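Local atomic coordinates of phosphoribosylformylglycinamidine synthase 2 (Thermus thermophilus, PDB entry 3VIU), a protein that belongs to the AIR synthase related (PurM-like) family and, in one long chain of repeated N-terminal and C-terminal family domains, holds adenosine-5'-diphosphate and magnesium. Residues A[596-601]-A[680-685]; A[506-511]-A[537-542]; A[661-666]-A[671-676]; A[423-428]-A[547-552]. All blocks are in the same frame, centred on the assembly; numbering follows the deposited sequence.

Contact 1: residues A[596-601]-A[680-685]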
loop_
_atom_site.group_PDB
_atom_site.type_symbol
_atom_site.label_atom_id
_atom_site.label_comp_id
_atom_site.label_asym_id
_atom_site.label_seq_id
_atom_site.Cartn_x
_atom_site.Cartn_y
_atom_site.Cartn_z
ATOM N N LEU A 596 8.283 18.909 -9.334
ATOM C CA LEU A 596 7.367 17.994 -9.976
ATOM C C LEU A 596 7.446 18.052 -11.492
ATOM O O LEU A 596 7.211 17.050 -12.162
ATOM C CB LEU A 596 5.950 18.261 -9.478
ATOM C CG LEU A 596 5.812 17.749 -8.038
ATOM C CD1 LEU A 596 4.603 18.357 -7.362
ATOM C CD2 LEU A 596 5.731 16.214 -8.063
ATOM N N GLY A 597 7.800 19.212 -12.037
ATOM C CA GLY A 597 7.911 19.332 -13.479
ATOM C C GLY A 597 9.073 18.501 -13.979
ATOM O O GLY A 597 8.965 17.793 -14.988
ATOM N N ARG A 598 10.197 18.582 -13.273
ATOM C CA ARG A 598 11.371 17.817 -13.653
ATOM C C ARG A 598 11.057 16.326 -13.487
ATOM O O ARG A 598 11.348 15.519 -14.376
ATOM C CB ARG A 598 12.566 18.208 -12.775
ATOM C CG ARG A 598 13.790 17.317 -12.945
ATOM C CD ARG A 598 14.376 17.423 -14.344
ATOM N NE ARG A 598 15.000 18.723 -14.578
ATOM C CZ ARG A 598 16.082 19.162 -13.942
ATOM N NH1 ARG A 598 16.678 18.409 -13.026
ATOM N NH2 ARG A 598 16.558 20.369 -14.209
ATOM N N GLU A 599 10.450 15.977 -12.350
ATOM C CA GLU A 599 10.100 14.595 -12.047
ATOM C C GLU A 599 9.312 13.951 -13.180
ATOM O O GLU A 599 9.642 12.851 -13.625
ATOM C CB GLU A 599 9.284 14.515 -10.752
ATOM C CG GLU A 599 8.958 13.078 -10.325
ATOM C CD GLU A 599 10.193 12.264 -9.957
ATOM O OE1 GLU A 599 10.342 11.135 -10.466
ATOM O OE2 GLU A 599 11.014 12.744 -9.151
ATOM N N LYS A 600 8.277 14.641 -13.645
ATOM C CA LYS A 600 7.437 14.134 -14.730
ATOM C C LYS A 600 8.235 13.953 -16.023
ATOM O O LYS A 600 8.118 12.929 -16.699
ATOM C CB LYS A 600 6.260 15.091 -14.972
ATOM C CG LYS A 600 5.309 14.677 -16.091
ATOM C CD LYS A 600 4.060 15.553 -16.090
ATOM C CE LYS A 600 3.016 15.086 -17.103
ATOM N NZ LYS A 600 3.386 15.383 -18.523
ATOM N N ALA A 601 9.046 14.948 -16.364
ATOM C CA ALA A 601 9.848 14.886 -17.576
ATOM C C ALA A 601 10.861 13.738 -17.515
ATOM O O ALA A 601 11.114 13.076 -18.519
ATOM C CB ALA A 601 10.564 16.218 -17.796
ATOM N N ARG A 680 14.758 17.022 -24.409
ATOM C CA ARG A 680 13.840 17.130 -23.281
ATOM C C ARG A 680 14.346 18.166 -22.282
ATOM O O ARG A 680 13.761 18.340 -21.214
ATOM C CB ARG A 680 13.702 15.782 -22.572
ATOM C CG ARG A 680 13.195 14.655 -23.445
ATOM C CD ARG A 680 11.815 14.957 -23.996
ATOM N NE ARG A 680 11.360 13.899 -24.893
ATOM C CZ ARG A 680 11.055 12.662 -24.507
ATOM N NH1 ARG A 680 11.147 12.317 -23.231
ATOM N NH2 ARG A 680 10.666 11.769 -25.402
ATOM N N GLY A 681 15.438 18.843 -22.636
ATOM C CA GLY A 681 16.028 19.847 -21.765
ATOM C C GLY A 681 16.406 19.296 -20.399
ATOM O O GLY A 681 16.353 20.006 -19.393
ATOM N N LEU A 682 16.800 18.028 -20.361
ATOM C CA LEU A 682 17.158 17.380 -19.106
ATOM C C LEU A 682 18.656 17.324 -18.828
ATOM O O LEU A 682 19.446 16.920 -19.683
ATOM C CB LEU A 682 16.592 15.955 -19.072
ATOM C CG LEU A 682 15.072 15.770 -19.073
ATOM C CD1 LEU A 682 14.721 14.296 -18.909
ATOM C CD2 LEU A 682 14.464 16.582 -17.938
ATOM N N PRO A 683 19.070 17.741 -17.621
ATOM C CA PRO A 683 20.497 17.700 -17.293
ATOM C C PRO A 683 20.862 16.227 -17.244
ATOM O O PRO A 683 20.047 15.404 -16.822
ATOM C CB PRO A 683 20.554 18.339 -15.908
ATOM C CG PRO A 683 19.325 19.217 -15.866
ATOM C CD PRO A 683 18.294 18.345 -16.525
ATOM N N TYR A 684 22.063 15.886 -17.691
ATOM C CA TYR A 684 22.495 14.493 -17.680
ATOM C C TYR A 684 24.010 14.430 -17.718
ATOM O O TYR A 684 24.679 15.441 -17.946
ATOM C CB TYR A 684 21.914 13.735 -18.883
ATOM C CG TYR A 684 22.618 14.002 -20.199
ATOM C CD1 TYR A 684 23.788 13.316 -20.539
ATOM C CD2 TYR A 684 22.126 14.945 -21.098
ATOM C CE1 TYR A 684 24.452 13.565 -21.740
ATOM C CE2 TYR A 684 22.784 15.206 -22.304
ATOM C CZ TYR A 684 23.946 14.511 -22.616
ATOM O OH TYR A 684 24.608 14.768 -23.797
ATOM N N ARG A 685 24.545 13.235 -17.491
ATOM C CA ARG A 685 25.987 13.022 -17.510
ATOM C C ARG A 685 26.354 11.591 -17.850
ATOM O O ARG A 685 25.641 10.646 -17.504
ATOM C CB ARG A 685 26.612 13.365 -16.155
ATOM C CG ARG A 685 26.889 14.844 -15.922
ATOM C CD ARG A 685 28.212 15.032 -15.174
ATOM N NE ARG A 685 29.362 14.676 -16.005
ATOM C CZ ARG A 685 30.388 13.931 -15.598
ATOM N NH1 ARG A 685 30.426 13.444 -14.361
ATOM N NH2 ARG A 685 31.381 13.668 -16.439
HETATM O O HOH W 1 10.655 14.088 -21.262
#
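Arg598 and Ala601 of helix 596-611 pack against Leu682 and Pro683, which join helix 670-679 to strand 684-690. Both segments belong to an AIR synthase related C-terminal domain. Helix 670-679 closes in a Schellman motif, with Gly681 at a positive phi (57°) that favours glycine. The chain then turns toward the strand, and this turn supplies the contact.

The apolar part centres on Leu682. Leu682 CD2 lies 3.9 Å from Ala601 CB and 3.7 Å from Arg598 CD, so it touches both a short side chain and the aliphatic part of a long one. Ala605, further along the same helix, also touches Leu682.

The second kind of contact is a flat cationic group on a proline ring. Bends at chi2 (65°) and chi3 (70°) curl Arg598 so that one face of its guanidinium meets Pro683. Pro683 CD sits 3.5 Å above the plane of the Arg598 guanidinium, over its centre. Pro683 CG approaches Arg598 NH2 at 3.4 Å. This is van der Waals contact, and no direct hydrogen bond crosses between the segments.

The polar link runs through water. Arg680 NH2 makes a salt bridge to Asp608 on helix 596-611, which helps fix the guanidinium. Arg680 NH1 donates to the water at 2.7 Å, and the same water donates to Ala601 O at 3.0 Å.

Contact 2: residues A[506-511]-A[537-542]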
loop_
_atom_site.group_PDB
_atom_site.type_symbol
_atom_site.label_atom_id
_atom_site.label_comp_id
_atom_site.label_asym_id
_atom_site.label_seq_id
_atom_site.Cartn_x
_atom_site.Cartn_y
_atom_site.Cartn_z
ATOM N N ALA A 506 -2.684 17.190 1.173
ATOM C CA ALA A 506 -2.358 18.235 0.209
ATOM C C ALA A 506 -1.138 17.795 -0.602
ATOM O O ALA A 506 -1.031 18.090 -1.791
ATOM C CB ALA A 506 -2.073 19.561 0.924
ATOM N N GLY A 507 -0.222 17.084 0.045
ATOM C CA GLY A 507 0.958 16.610 -0.647
ATOM C C GLY A 507 0.610 15.688 -1.805
ATOM O O GLY A 507 1.118 15.855 -2.911
ATOM N N LEU A 508 -0.252 14.708 -1.546
ATOM C CA LEU A 508 -0.688 13.759 -2.568
ATOM C C LEU A 508 -1.387 14.472 -3.728
ATOM O O LEU A 508 -1.101 14.219 -4.900
ATOM C CB LEU A 508 -1.631 12.733 -1.943
ATOM C CG LEU A 508 -1.060 11.383 -1.476
ATOM C CD1 LEU A 508 0.425 11.481 -1.175
ATOM C CD2 LEU A 508 -1.837 10.911 -0.261
ATOM N N LYS A 509 -2.303 15.369 -3.388
ATOM C CA LYS A 509 -3.043 16.128 -4.378
ATOM C C LYS A 509 -2.080 16.794 -5.352
ATOM O O LYS A 509 -2.194 16.650 -6.573
ATOM C CB LYS A 509 -3.883 17.196 -3.676
ATOM C CG LYS A 509 -4.519 18.218 -4.601
ATOM C CD LYS A 509 -5.021 19.412 -3.805
ATOM C CE LYS A 509 -5.744 20.423 -4.696
ATOM N NZ LYS A 509 -4.924 20.907 -5.850
ATOM N N GLU A 510 -1.117 17.513 -4.789
ATOM C CA GLU A 510 -0.139 18.234 -5.582
ATOM C C GLU A 510 0.706 17.335 -6.477
ATOM O O GLU A 510 0.938 17.665 -7.636
ATOM C CB GLU A 510 0.746 19.062 -4.658
ATOM C CG GLU A 510 1.712 19.977 -5.370
ATOM C CD GLU A 510 2.260 21.049 -4.445
ATOM O OE1 GLU A 510 3.203 21.761 -4.856
ATOM O OE2 GLU A 510 1.739 21.184 -3.309
ATOM N N ALA A 511 1.158 16.200 -5.950
ATOM C CA ALA A 511 1.964 15.275 -6.740
ATOM C C ALA A 511 1.082 14.609 -7.791
ATOM O O ALA A 511 1.489 14.407 -8.932
ATOM C CB ALA A 511 2.592 14.219 -5.841
ATOM N N PRO A 537 4.219 11.159 9.995
ATOM C CA PRO A 537 3.084 11.060 9.070
ATOM C C PRO A 537 3.471 10.030 8.012
ATOM O O PRO A 537 4.559 10.094 7.454
ATOM C CB PRO A 537 2.973 12.472 8.509
ATOM C CG PRO A 537 3.411 13.312 9.670
ATOM C CD PRO A 537 4.627 12.560 10.181
ATOM N N THR A 538 2.591 9.075 7.745
ATOM C CA THR A 538 2.934 8.036 6.792
ATOM C C THR A 538 1.905 7.768 5.702
ATOM O O THR A 538 0.859 7.160 5.942
ATOM C CB THR A 538 3.226 6.713 7.531
ATOM O OG1 THR A 538 4.296 6.914 8.456
ATOM C CG2 THR A 538 3.637 5.633 6.553
ATOM N N ALA A 539 2.212 8.224 4.495
ATOM C CA ALA A 539 1.340 7.989 3.361
ATOM C C ALA A 539 2.038 6.937 2.504
ATOM O O ALA A 539 2.958 7.248 1.743
ATOM C CB ALA A 539 1.136 9.276 2.565
HETATM N N MSE A 540 1.614 5.689 2.649
HETATM C CA MSE A 540 2.190 4.606 1.871
HETATM C C MSE A 540 1.479 4.569 0.533
HETATM O O MSE A 540 0.332 4.152 0.428
HETATM C CB MSE A 540 2.046 3.294 2.632
HETATM C CG MSE A 540 2.896 3.293 3.890
HETATM SE SE MSE A 540 2.323 2.033 5.243
HETATM C CE MSE A 540 4.036 1.766 6.130
ATOM N N VAL A 541 2.182 5.045 -0.485
ATOM C CA VAL A 541 1.660 5.133 -1.835
ATOM C C VAL A 541 1.975 3.926 -2.697
ATOM O O VAL A 541 3.135 3.581 -2.901
ATOM C CB VAL A 541 2.216 6.387 -2.536
ATOM C CG1 VAL A 541 1.672 6.490 -3.959
ATOM C CG2 VAL A 541 1.855 7.629 -1.722
ATOM N N GLY A 542 0.919 3.293 -3.199
ATOM C CA GLY A 542 1.069 2.141 -4.060
ATOM C C GLY A 542 0.682 2.571 -5.461
ATOM O O GLY A 542 -0.372 3.183 -5.659
#
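Leu508 reaches from helix 495-515 toward strand 538-548 and meets Val541 and Ala539. One methyl group, Leu508 CD1, makes both contacts. Leu508 CD1 lies 4.1 Å from Val541 CG2 and 4.4 Å from Ala539 CB. The side chains of Leu508 and Val541 lie alongside one another, pointing opposite ways, and meet at their methyl groups.

Ala539 and Val541 are two apart on the strand, and the CB of each points toward the helix. At Val541, CG1 is anti to the backbone N (chi1 180°). That leaves CG2, on the other branch, to meet the leucine. Leu508 has chi1 at -96° and chi2 at 24°, both off the usual staggered values, so its rotamer is unusual and may be strained. The backbones stay well apart, with 8.5 Å between Leu508 CA and Ala539 CA.

Other side chains add to the surroundings. Leu508 also touches Ala462 of helix 458-475 and Tyr483 of strand 479-488, while Val541 touches Ala465. All three contact residues are buried, and no hydrogen bond passes between the segments.

The side chain of Leu508 is about 6 Å from the bound ADP at the nearest atoms. Asp485 of strand 479-488, which Leu508 also touches, lines the ADP pocket. With helix 495-515 lying on strand 538-548, the contact is part of the helix-on-sheet core of an AIR synthase related N-terminal domain, near the ADP pocket.

Contact 3: residues A[661-666]-A[671-676]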
loop_
_atom_site.group_PDB
_atom_site.type_symbol
_atom_site.label_atom_id
_atom_site.label_comp_id
_atom_site.label_asym_id
_atom_site.label_seq_id
_atom_site.Cartn_x
_atom_site.Cartn_y
_atom_site.Cartn_z
ATOM N N VAL A 661 17.874 9.449 -12.283
ATOM C CA VAL A 661 17.885 8.071 -12.778
ATOM C C VAL A 661 19.163 7.652 -13.506
ATOM O O VAL A 661 19.692 8.383 -14.350
ATOM C CB VAL A 661 16.702 7.825 -13.759
ATOM C CG1 VAL A 661 16.762 6.408 -14.315
ATOM C CG2 VAL A 661 15.378 8.055 -13.051
ATOM N N LEU A 662 19.632 6.452 -13.182
ATOM C CA LEU A 662 20.819 5.875 -13.802
ATOM C C LEU A 662 20.379 4.827 -14.820
ATOM O O LEU A 662 19.412 4.108 -14.591
ATOM C CB LEU A 662 21.687 5.187 -12.749
ATOM C CG LEU A 662 22.373 6.039 -11.681
ATOM C CD1 LEU A 662 22.980 5.143 -10.592
ATOM C CD2 LEU A 662 23.443 6.877 -12.348
ATOM N N PHE A 663 21.081 4.737 -15.943
ATOM C CA PHE A 663 20.760 3.730 -16.952
ATOM C C PHE A 663 21.944 3.496 -17.877
ATOM O O PHE A 663 22.851 4.323 -17.963
ATOM C CB PHE A 663 19.517 4.125 -17.756
ATOM C CG PHE A 663 19.752 5.207 -18.764
ATOM C CD1 PHE A 663 19.851 4.902 -20.116
ATOM C CD2 PHE A 663 19.868 6.529 -18.369
ATOM C CE1 PHE A 663 20.059 5.898 -21.058
ATOM C CE2 PHE A 663 20.076 7.528 -19.300
ATOM C CZ PHE A 663 20.172 7.211 -20.649
ATOM N N THR A 664 21.948 2.350 -18.551
ATOM C CA THR A 664 23.041 2.025 -19.448
ATOM C C THR A 664 22.552 1.812 -20.875
ATOM O O THR A 664 21.417 1.382 -21.103
ATOM C CB THR A 664 23.768 0.762 -18.987
ATOM O OG1 THR A 664 22.979 -0.383 -19.309
ATOM C CG2 THR A 664 23.991 0.795 -17.485
ATOM N N VAL A 665 23.416 2.119 -21.835
ATOM C CA VAL A 665 23.091 1.967 -23.249
ATOM C C VAL A 665 24.214 1.188 -23.897
ATOM O O VAL A 665 25.327 1.140 -23.373
ATOM C CB VAL A 665 22.999 3.339 -23.974
ATOM C CG1 VAL A 665 21.926 4.187 -23.351
ATOM C CG2 VAL A 665 24.331 4.061 -23.898
ATOM N N GLU A 666 23.934 0.566 -25.032
ATOM C CA GLU A 666 24.989 -0.151 -25.713
ATOM C C GLU A 666 25.805 0.945 -26.393
ATOM O O GLU A 666 25.257 1.920 -26.898
ATOM C CB GLU A 666 24.412 -1.142 -26.728
ATOM C CG GLU A 666 25.450 -2.032 -27.406
ATOM C CD GLU A 666 26.101 -1.370 -28.620
ATOM O OE1 GLU A 666 27.089 -1.931 -29.149
ATOM O OE2 GLU A 666 25.619 -0.297 -29.052
ATOM N N GLN A 671 24.734 8.186 -28.653
ATOM C CA GLN A 671 24.295 9.439 -29.257
ATOM C C GLN A 671 22.780 9.624 -29.337
ATOM O O GLN A 671 22.284 10.729 -29.108
ATOM C CB GLN A 671 24.884 9.604 -30.660
ATOM C CG GLN A 671 24.621 10.994 -31.229
ATOM C CD GLN A 671 24.952 11.114 -32.706
ATOM O OE1 GLN A 671 25.021 12.220 -33.244
ATOM N NE2 GLN A 671 25.147 9.978 -33.370
ATOM N N GLU A 672 22.053 8.563 -29.677
ATOM C CA GLU A 672 20.596 8.640 -29.772
ATOM C C GLU A 672 19.970 8.889 -28.405
ATOM O O GLU A 672 18.955 9.577 -28.290
ATOM C CB GLU A 672 20.009 7.342 -30.319
ATOM C CG GLU A 672 20.486 6.922 -31.684
ATOM C CD GLU A 672 20.052 5.509 -31.989
ATOM O OE1 GLU A 672 18.828 5.263 -32.067
ATOM O OE2 GLU A 672 20.937 4.642 -32.132
ATOM N N ALA A 673 20.570 8.305 -27.375
ATOM C CA ALA A 673 20.068 8.459 -26.021
ATOM C C ALA A 673 20.329 9.876 -25.557
ATOM O O ALA A 673 19.435 10.543 -25.036
ATOM C CB ALA A 673 20.747 7.461 -25.089
ATOM N N THR A 674 21.555 10.345 -25.762
ATOM C CA THR A 674 21.907 11.692 -25.345
ATOM C C THR A 674 21.137 12.737 -26.148
ATOM O O THR A 674 20.850 13.831 -25.663
ATOM C CB THR A 674 23.422 11.939 -25.484
ATOM O OG1 THR A 674 23.822 11.732 -26.844
ATOM C CG2 THR A 674 24.195 10.990 -24.575
ATOM N N LEU A 675 20.795 12.395 -27.378
ATOM C CA LEU A 675 20.049 13.312 -28.217
ATOM C C LEU A 675 18.647 13.445 -27.620
ATOM O O LEU A 675 18.093 14.543 -27.542
ATOM C CB LEU A 675 19.991 12.760 -29.646
ATOM C CG LEU A 675 19.700 13.711 -30.812
ATOM C CD1 LEU A 675 18.243 14.140 -30.794
ATOM C CD2 LEU A 675 20.636 14.918 -30.728
ATOM N N LEU A 676 18.088 12.323 -27.171
ATOM C CA LEU A 676 16.753 12.305 -26.578
ATOM C C LEU A 676 16.686 13.150 -25.300
ATOM O O LEU A 676 15.804 14.000 -25.152
ATOM C CB LEU A 676 16.333 10.857 -26.292
ATOM C CG LEU A 676 14.983 10.559 -25.621
ATOM C CD1 LEU A 676 14.581 9.113 -25.902
ATOM C CD2 LEU A 676 15.073 10.795 -24.110
#
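This is a small, buried helix-on-strand contact in an AIR synthase related C-terminal domain, where Ala673 of helix 670-679 packs on Val665 and Phe663 of strand 661-665. The helix follows the strand after a short connection and folds back over the same sheet. Within that sheet the strand is flanked by 563-567 and 618-620.

Ala673 CB is the one helix atom that touches the strand side chains. Ala673 CB lies 3.9 Å from Val665 CG1. With chi1 at -60°, Val665 CG1 stands anti to the carbonyl carbon and is the branch that meets Ala673. The second approach is looser: Phe663 CE1 is 4.4 Å from Ala673 CB. The methyl group comes to the ring at its edge, near the ring plane, and so does not sit on a face.

Phe663 and Val665 are alternate residues of the strand, and both have their CB directed toward the helix. Phe663 also packs on Leu609 of helix 596-611. Leu676, one turn after Ala673, touches the same leucine. Two helices therefore share this side of the sheet.

The closest CA pair, Val665 with Ala673, is separated by 7.7 Å. A short alanine side chain fits that spacing. No hydrogen bond or charge pair crosses the contact. Its chemistry is purely apolar, so the helix is probably held to the strand here by van der Waals contact and burial of apolar surface.

Contact 4: residues A[423-428]-A[547-552]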
loop_
_atom_site.group_PDB
_atom_site.type_symbol
_atom_site.label_atom_id
_atom_site.label_comp_id
_atom_site.label_asym_id
_atom_site.label_seq_id
_atom_site.Cartn_x
_atom_site.Cartn_y
_atom_site.Cartn_z
ATOM N N ALA A 423 3.194 -14.337 -13.576
ATOM C CA ALA A 423 4.478 -14.779 -13.046
ATOM C C ALA A 423 5.349 -13.574 -12.744
ATOM O O ALA A 423 5.375 -12.603 -13.505
ATOM C CB ALA A 423 5.180 -15.687 -14.036
ATOM N N LEU A 424 6.049 -13.635 -11.619
ATOM C CA LEU A 424 6.936 -12.559 -11.218
ATOM C C LEU A 424 8.261 -12.732 -11.959
ATOM O O LEU A 424 8.845 -13.816 -11.959
ATOM C CB LEU A 424 7.170 -12.606 -9.708
ATOM C CG LEU A 424 8.262 -11.694 -9.144
ATOM C CD1 LEU A 424 7.872 -10.238 -9.339
ATOM C CD2 LEU A 424 8.474 -11.991 -7.665
ATOM N N LEU A 425 8.725 -11.673 -12.607
ATOM C CA LEU A 425 9.990 -11.735 -13.326
ATOM C C LEU A 425 11.110 -11.654 -12.282
ATOM O O LEU A 425 11.234 -10.668 -11.563
ATOM C CB LEU A 425 10.062 -10.584 -14.332
ATOM C CG LEU A 425 8.833 -10.505 -15.258
ATOM C CD1 LEU A 425 9.007 -9.354 -16.243
ATOM C CD2 LEU A 425 8.640 -11.823 -16.008
ATOM N N PRO A 426 11.929 -12.712 -12.177
ATOM C CA PRO A 426 13.038 -12.787 -11.214
ATOM C C PRO A 426 14.162 -11.747 -11.289
ATOM O O PRO A 426 14.877 -11.537 -10.301
ATOM C CB PRO A 426 13.542 -14.226 -11.378
ATOM C CG PRO A 426 13.207 -14.549 -12.807
ATOM C CD PRO A 426 11.833 -13.949 -12.973
ATOM N N GLY A 427 14.325 -11.104 -12.443
ATOM C CA GLY A 427 15.359 -10.090 -12.573
ATOM C C GLY A 427 14.967 -8.841 -11.795
ATOM O O GLY A 427 14.038 -8.130 -12.179
ATOM N N LYS A 428 15.678 -8.570 -10.705
ATOM C CA LYS A 428 15.381 -7.426 -9.853
ATOM C C LYS A 428 15.226 -6.072 -10.553
ATOM O O LYS A 428 16.189 -5.505 -11.075
ATOM C CB LYS A 428 16.444 -7.318 -8.750
ATOM C CG LYS A 428 16.326 -6.066 -7.889
ATOM C CD LYS A 428 17.234 -6.113 -6.665
ATOM C CE LYS A 428 16.514 -6.690 -5.452
ATOM N NZ LYS A 428 16.000 -8.063 -5.699
ATOM N N LEU A 547 3.147 -2.364 -18.960
ATOM C CA LEU A 547 4.203 -2.281 -19.956
ATOM C C LEU A 547 4.221 -3.562 -20.780
ATOM O O LEU A 547 3.475 -4.496 -20.505
ATOM C CB LEU A 547 5.563 -2.096 -19.278
ATOM C CG LEU A 547 6.106 -3.278 -18.464
ATOM C CD1 LEU A 547 7.567 -3.026 -18.145
ATOM C CD2 LEU A 547 5.313 -3.463 -17.184
ATOM N N GLU A 548 5.057 -3.593 -21.807
ATOM C CA GLU A 548 5.188 -4.785 -22.624
ATOM C C GLU A 548 6.383 -5.487 -22.032
ATOM O O GLU A 548 7.483 -4.942 -22.029
ATOM C CB GLU A 548 5.464 -4.441 -24.090
ATOM C CG GLU A 548 4.346 -3.667 -24.766
ATOM C CD GLU A 548 4.457 -3.684 -26.282
ATOM O OE1 GLU A 548 5.545 -3.335 -26.800
ATOM O OE2 GLU A 548 3.453 -4.046 -26.949
ATOM N N VAL A 549 6.157 -6.685 -21.512
ATOM C CA VAL A 549 7.211 -7.476 -20.895
ATOM C C VAL A 549 8.487 -7.480 -21.730
ATOM O O VAL A 549 9.590 -7.582 -21.198
ATOM C CB VAL A 549 6.743 -8.918 -20.697
ATOM C CG1 VAL A 549 7.810 -9.726 -19.992
ATOM C CG2 VAL A 549 5.464 -8.924 -19.907
ATOM N N ASP A 550 8.336 -7.359 -23.041
ATOM C CA ASP A 550 9.492 -7.363 -23.921
ATOM C C ASP A 550 10.276 -6.053 -23.899
ATOM O O ASP A 550 11.402 -5.999 -24.374
ATOM C CB ASP A 550 9.062 -7.672 -25.350
ATOM C CG ASP A 550 10.232 -8.031 -26.229
ATOM O OD1 ASP A 550 10.885 -9.063 -25.951
ATOM O OD2 ASP A 550 10.507 -7.277 -27.187
ATOM N N LYS A 551 9.676 -4.996 -23.367
ATOM C CA LYS A 551 10.337 -3.700 -23.273
ATOM C C LYS A 551 10.354 -3.347 -21.797
ATOM O O LYS A 551 9.673 -2.433 -21.349
ATOM C CB LYS A 551 9.563 -2.649 -24.075
ATOM C CG LYS A 551 9.535 -2.945 -25.569
ATOM C CD LYS A 551 8.534 -2.078 -26.313
ATOM C CE LYS A 551 8.478 -2.455 -27.791
ATOM N NZ LYS A 551 7.379 -1.755 -28.516
ATOM N N ARG A 552 11.147 -4.102 -21.050
ATOM C CA ARG A 552 11.268 -3.942 -19.612
ATOM C C ARG A 552 12.711 -3.642 -19.256
ATOM O O ARG A 552 13.622 -3.955 -20.016
ATOM C CB ARG A 552 10.807 -5.237 -18.920
ATOM C CG ARG A 552 10.955 -5.279 -17.401
ATOM C CD ARG A 552 12.349 -5.740 -16.948
ATOM N NE ARG A 552 12.393 -7.137 -16.500
ATOM C CZ ARG A 552 12.099 -8.189 -17.261
ATOM N NH1 ARG A 552 11.727 -8.021 -18.522
ATOM N NH2 ARG A 552 12.193 -9.415 -16.762
HETATM O O HOH W 2 13.317 -11.931 -14.997
#
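A water oxygen between Gly427 and Arg552 accepts from both segments. Gly427 N donates to this water at 2.9 Å. Arg552 NH2 gives the water a second, weak bond at 3.3 Å. The water lies at the edge of the Arg552 guanidinium and in its plane.

One face of the same guanidinium is taken by Leu425. Leu425 CD1 stands 3.2 Å above the plane of the Arg552 guanidinium, offset toward the rim on the NH2 side. Leu425 CD1 is 3.5 Å from Arg552 CZ, and Leu425 CB is 3.4 Å from Arg552 NH2. The fit is tight. The two side chains come from opposite directions. Arg552 starts out extended (chi1 176°), then bends at chi2 (-86°) and chi3 (-102°) to turn its flat end to the leucine.

Leu425 CD1 also meets Val549 CG1, at 4.0 Å. Both residues rest on Trp435 of strand 432-436. Strands 422-424, 432-436 and 538-548 belong to the mixed sheet of the second AIR synthase related N-terminal (PurM-like) unit.

Segment 547-552 leaves strand 538-548 through a type I beta turn, Glu548 to Lys551. Across this turn Lys551 NZ makes a salt bridge to Glu548 OE1, meeting it nearly in line with the C-O bond. That pair ties the turn to itself, just before Arg552.

The contact therefore joins the chain leaving edge strand 422-424 to the turn after strand 538-548. At this partly exposed surface the guanidinium edge can still meet water, here through one weak bond, while its face serves as an apolar surface for leucine.

Contacts 2 and 3 are buried and wholly apolar, each setting a helix on a strand. Contact 4 is at the surface and contact 1 is partly buried; both add an arginine face and a bridging water to their apolar packing. Contacts 2 and 4 share strand 538-548, the first near its start and the second past its end. Contacts 1 and 3 belong to one C-terminal domain and its sheet. Contact 3 is nested inside the loop closed by contact 1, and they touch where Tyr684 packs on Thr674. Contacts 1 and 2 lie in different domains but meet through Leu596, which packs on Glu510 and Ala511.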